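Local coordinates for BPH (Thiobacillus denitrificans, PDB 5OVS), which is a bacterial proteasome homologue that probably degrades proteins inside a tetradecameric double ring, at residues Ser139-Ala151 and Val162-Glu176. Residues are numbered along the deposited sequence; the frame is centred on the assembly and turned at random.
Sequences SGSPYALGAMYAA and VARLGVMAAAEFHDE
Y143, which buries the most surface here, swings its ring off helix 141-151 along the end of helix 159-173. Its CB rests on A170 CA. With CG anti to the carbonyl carbon (chi1 -51°), the ring is sent toward F173 and H174: CE1 comes to 3.5 Å from F173 CB, and OH lies 3.7 Å from H174 CD2, near the plane of the imidazole. The Y143 and H174 rings are inclined at 41°, their centroids 5.6 Å apart, so the pair is oblique. Replacing the tyrosine by alanine is likely to open a gap against F173 CB and against the CB and ring of H174.

Further along, M148 lays its CG 3.8 Å from V162 CG1 and also against V162 O; its first two torsions, the second extended, carry SD to A163 CA. Between these two sites A147 CB meets A169 CB at a tight 3.4 Å, and the backbones close up at G166: A144 CA lies 3.2 Å from G166 O in a CA-H...O contact, consistent with the 7.3 Å approach of the axes of 141-151 and 162-173, whose N-to-C directions differ by 132°.

Back beside H174, S139 OG donates to the anti lone pair of E176 OE1 (2.7 Å) and accepts from a water that also bonds H174 ND1. S139 OG additionally makes a weak bond to the T1 nitrogen, the presumed catalytic N-terminus as in other proteasomes. The chemistry is therefore divided: apolar close packing joins the helices, and a polar network beyond their ends borders the probable active site.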
loop_
_atom_site.group_PDB
_atom_site.type_symbol
_atom_site.label_atom_id
_atom_site.label_comp_id
_atom_site.label_asym_id
_atom_site.label_seq_id
_atom_site.Cartn_x
_atom_site.Cartn_y
_atom_site.Cartn_z
ATOM N N SER K 139 -9.967 6.196 29.208
ATOM C CA SER K 139 -9.679 7.378 28.394
ATOM C C SER K 139 -9.742 8.662 29.225
ATOM O O SER K 139 -9.130 9.665 28.861
ATOM C CB SER K 139 -10.672 7.462 27.225
ATOM O OG SER K 139 -12.031 7.493 27.691
ATOM N N GLY K 140 -10.479 8.634 30.339
ATOM C CA GLY K 140 -10.542 9.784 31.244
ATOM C C GLY K 140 -9.491 9.909 32.342
ATOM O O GLY K 140 -9.590 10.815 33.159
ATOM N N SER K 141 -8.486 9.026 32.368
ATOM C CA SER K 141 -7.449 9.053 33.422
ATOM C C SER K 141 -6.714 10.364 33.594
ATOM O O SER K 141 -6.558 10.814 34.727
ATOM C CB SER K 141 -6.419 7.936 33.265
ATOM O OG SER K 141 -6.353 7.494 31.939
ATOM N N PRO K 142 -6.256 10.981 32.482
ATOM C CA PRO K 142 -5.411 12.152 32.674
ATOM C C PRO K 142 -6.140 13.255 33.405
ATOM O O PRO K 142 -5.593 13.849 34.329
ATOM C CB PRO K 142 -5.011 12.552 31.249
ATOM C CG PRO K 142 -5.933 11.855 30.336
ATOM C CD PRO K 142 -6.481 10.672 31.056
ATOM N N TYR K 143 -7.385 13.487 33.027
ATOM C CA TYR K 143 -8.270 14.403 33.753
ATOM C C TYR K 143 -8.447 13.994 35.221
ATOM O O TYR K 143 -8.394 14.849 36.107
ATOM C CB TYR K 143 -9.661 14.461 33.090
ATOM C CG TYR K 143 -9.678 14.724 31.605
ATOM C CD1 TYR K 143 -9.715 16.031 31.108
ATOM C CD2 TYR K 143 -9.677 13.674 30.688
ATOM C CE1 TYR K 143 -9.741 16.288 29.743
ATOM C CE2 TYR K 143 -9.696 13.924 29.324
ATOM C CZ TYR K 143 -9.729 15.236 28.865
ATOM O OH TYR K 143 -9.744 15.493 27.529
ATOM N N ALA K 144 -8.683 12.707 35.481
ATOM C CA ALA K 144 -8.853 12.228 36.855
ATOM C C ALA K 144 -7.583 12.375 37.704
ATOM O O ALA K 144 -7.662 12.725 38.899
ATOM C CB ALA K 144 -9.329 10.781 36.874
ATOM N N LEU K 145 -6.433 12.083 37.090
ATOM C CA LEU K 145 -5.139 12.205 37.741
ATOM C C LEU K 145 -4.870 13.624 38.139
ATOM O O LEU K 145 -4.495 13.869 39.266
ATOM C CB LEU K 145 -4.005 11.749 36.822
ATOM C CG LEU K 145 -3.923 10.261 36.529
ATOM C CD1 LEU K 145 -2.804 10.001 35.528
ATOM C CD2 LEU K 145 -3.741 9.426 37.812
ATOM N N GLY K 146 -5.025 14.557 37.197
ATOM C CA GLY K 146 -4.852 15.972 37.485
ATOM C C GLY K 146 -5.754 16.451 38.601
ATOM O O GLY K 146 -5.323 17.171 39.508
ATOM N N ALA K 147 -7.013 16.034 38.551
ATOM C CA ALA K 147 -7.964 16.408 39.586
ATOM C C ALA K 147 -7.567 15.817 40.954
ATOM O O ALA K 147 -7.550 16.531 41.965
ATOM C CB ALA K 147 -9.369 15.987 39.191
ATOM N N MET K 148 -7.227 14.536 40.990
ATOM C CA MET K 148 -6.824 13.923 42.268
ATOM C C MET K 148 -5.477 14.446 42.758
ATOM O O MET K 148 -5.253 14.559 43.960
ATOM C CB MET K 148 -6.821 12.403 42.170
ATOM C CG MET K 148 -8.223 11.882 41.948
ATOM S SD MET K 148 -8.415 10.110 41.904
ATOM C CE MET K 148 -7.401 9.694 40.482
ATOM N N TYR K 149 -4.596 14.799 41.834
ATOM C CA TYR K 149 -3.348 15.438 42.206
ATOM C C TYR K 149 -3.629 16.703 43.008
ATOM O O TYR K 149 -2.965 16.958 44.006
ATOM C CB TYR K 149 -2.495 15.758 40.970
ATOM C CG TYR K 149 -1.284 16.622 41.267
ATOM C CD1 TYR K 149 -0.126 16.076 41.796
ATOM C CD2 TYR K 149 -1.316 17.994 41.037
ATOM C CE1 TYR K 149 0.973 16.864 42.079
ATOM C CE2 TYR K 149 -0.225 18.789 41.320
ATOM C CZ TYR K 149 0.912 18.222 41.831
ATOM O OH TYR K 149 1.986 19.023 42.104
ATOM N N ALA K 150 -4.622 17.472 42.574
ATOM C CA ALA K 150 -4.984 18.729 43.219
ATOM C C ALA K 150 -5.701 18.563 44.551
ATOM O O ALA K 150 -5.572 19.410 45.420
ATOM C CB ALA K 150 -5.855 19.547 42.290
ATOM N N ALA K 151 -6.464 17.489 44.709
ATOM C CA ALA K 151 -7.352 17.324 45.858
ATOM C C ALA K 151 -6.893 16.283 46.881
ATOM O O ALA K 151 -7.509 16.137 47.935
ATOM C CB ALA K 151 -8.738 16.947 45.357
ATOM N N VAL K 162 -12.143 11.964 47.064
ATOM C CA VAL K 162 -11.069 12.184 46.098
ATOM C C VAL K 162 -11.228 11.283 44.865
ATOM O O VAL K 162 -11.032 11.741 43.719
ATOM C CB VAL K 162 -9.685 12.002 46.737
ATOM C CG1 VAL K 162 -8.595 12.141 45.689
ATOM C CG2 VAL K 162 -9.494 13.032 47.846
ATOM N N ALA K 163 -11.581 10.020 45.100
ATOM C CA ALA K 163 -11.813 9.057 44.017
ATOM C C ALA K 163 -12.961 9.512 43.141
ATOM O O ALA K 163 -12.862 9.487 41.924
ATOM C CB ALA K 163 -12.112 7.681 44.583
ATOM N N ARG K 164 -14.046 9.948 43.780
ATOM C CA ARG K 164 -15.216 10.441 43.056
ATOM C C ARG K 164 -14.870 11.692 42.277
ATOM O O ARG K 164 -15.253 11.831 41.123
ATOM C CB ARG K 164 -16.367 10.744 44.010
ATOM C CG ARG K 164 -16.990 9.509 44.632
ATOM C CD ARG K 164 -17.994 9.912 45.690
ATOM N NE ARG K 164 -19.129 10.599 45.092
ATOM C CZ ARG K 164 -20.116 10.001 44.424
ATOM N NH1 ARG K 164 -20.137 8.682 44.253
ATOM N NH2 ARG K 164 -21.092 10.734 43.905
ATOM N N LEU K 165 -14.157 12.609 42.909
ATOM C CA LEU K 165 -13.808 13.848 42.237
ATOM C C LEU K 165 -13.031 13.548 40.954
ATOM O O LEU K 165 -13.196 14.236 39.958
ATOM C CB LEU K 165 -13.026 14.783 43.166
ATOM C CG LEU K 165 -12.781 16.190 42.597
ATOM C CD1 LEU K 165 -14.090 16.944 42.418
ATOM C CD2 LEU K 165 -11.839 16.993 43.479
ATOM N N GLY K 166 -12.199 12.511 40.979
ATOM C CA GLY K 166 -11.425 12.122 39.814
ATOM C C GLY K 166 -12.306 11.780 38.637
ATOM O O GLY K 166 -12.025 12.132 37.498
ATOM N N VAL K 167 -13.395 11.099 38.923
ATOM C CA VAL K 167 -14.331 10.694 37.901
ATOM C C VAL K 167 -15.093 11.903 37.348
ATOM O O VAL K 167 -15.376 11.954 36.156
ATOM C CB VAL K 167 -15.307 9.654 38.478
ATOM C CG1 VAL K 167 -16.391 9.294 37.468
ATOM C CG2 VAL K 167 -14.536 8.412 38.932
ATOM N N MET K 168 -15.429 12.861 38.218
ATOM C CA MET K 168 -16.252 14.012 37.845
ATOM C C MET K 168 -15.493 14.994 36.943
ATOM O O MET K 168 -16.093 15.666 36.093
ATOM C CB MET K 168 -16.745 14.758 39.091
ATOM C CG MET K 168 -17.667 13.969 40.014
ATOM S SD MET K 168 -17.659 14.632 41.696
ATOM C CE MET K 168 -18.849 15.955 41.505
ATOM N N ALA K 169 -14.182 15.094 37.159
ATOM C CA ALA K 169 -13.319 15.905 36.311
ATOM C C ALA K 169 -13.288 15.342 34.894
ATOM O O ALA K 169 -13.324 16.093 33.901
ATOM C CB ALA K 169 -11.912 15.956 36.879
ATOM N N ALA K 170 -13.215 14.020 34.800
ATOM C CA ALA K 170 -13.223 13.357 33.497
ATOM C C ALA K 170 -14.559 13.551 32.797
ATOM O O ALA K 170 -14.605 13.925 31.618
ATOM C CB ALA K 170 -12.901 11.882 33.639
ATOM N N ALA K 171 -15.649 13.335 33.530
ATOM C CA ALA K 171 -16.981 13.523 32.960
ATOM C C ALA K 171 -17.200 14.957 32.479
ATOM O O ALA K 171 -17.930 15.190 31.538
ATOM C CB ALA K 171 -18.033 13.145 33.963
ATOM N N GLU K 172 -16.562 15.911 33.136
ATOM C CA GLU K 172 -16.719 17.316 32.813
ATOM C C GLU K 172 -16.090 17.634 31.453
ATOM O O GLU K 172 -16.619 18.423 30.690
ATOM C CB GLU K 172 -16.067 18.156 33.912
ATOM C CG GLU K 172 -16.247 19.656 33.774
ATOM C CD GLU K 172 -17.592 20.142 34.286
ATOM O OE1 GLU K 172 -18.494 19.317 34.544
ATOM O OE2 GLU K 172 -17.747 21.365 34.435
ATOM N N PHE K 173 -14.966 16.996 31.151
ATOM C CA PHE K 173 -14.190 17.356 29.978
ATOM C C PHE K 173 -14.051 16.316 28.878
ATOM O O PHE K 173 -13.572 16.662 27.793
ATOM C CB PHE K 173 -12.803 17.824 30.423
ATOM C CG PHE K 173 -12.836 19.111 31.162
ATOM C CD1 PHE K 173 -13.061 20.295 30.484
ATOM C CD2 PHE K 173 -12.687 19.138 32.534
ATOM C CE1 PHE K 173 -13.116 21.499 31.164
ATOM C CE2 PHE K 173 -12.718 20.338 33.225
ATOM C CZ PHE K 173 -12.930 21.522 32.538
ATOM N N HIS K 174 -14.471 15.073 29.120
ATOM C CA HIS K 174 -14.282 14.023 28.116
ATOM C C HIS K 174 -15.526 13.234 27.704
ATOM O O HIS K 174 -16.257 12.687 28.544
ATOM C CB HIS K 174 -13.205 13.051 28.571
ATOM C CG HIS K 174 -12.623 12.260 27.450
ATOM N ND1 HIS K 174 -12.959 10.948 27.219
ATOM C CD2 HIS K 174 -11.765 12.613 26.465
ATOM C CE1 HIS K 174 -12.315 10.515 26.150
ATOM N NE2 HIS K 174 -11.589 11.510 25.671
ATOM N N ASP K 175 -15.713 13.100 26.392
ATOM C CA ASP K 175 -16.981 12.594 25.858
ATOM C C ASP K 175 -17.243 11.093 26.090
ATOM O O ASP K 175 -18.349 10.611 25.816
ATOM C CB ASP K 175 -17.142 12.967 24.376
ATOM C CG ASP K 175 -16.112 12.307 23.471
ATOM O OD1 ASP K 175 -15.505 11.297 23.875
ATOM O OD2 ASP K 175 -15.919 12.813 22.324
ATOM N N GLU K 176 -16.246 10.364 26.583
ATOM C CA GLU K 176 -16.415 8.948 26.881
ATOM C C GLU K 176 -16.734 8.664 28.356
ATOM O O GLU K 176 -16.871 7.516 28.741
ATOM C CB GLU K 176 -15.168 8.162 26.433
ATOM C CG GLU K 176 -14.892 8.280 24.940
ATOM C CD GLU K 176 -13.785 7.369 24.436
ATOM O OE1 GLU K 176 -12.933 6.923 25.229
ATOM O OE2 GLU K 176 -13.758 7.088 23.221
HETATM O O HOH W 1 -13.406 9.087 29.212
#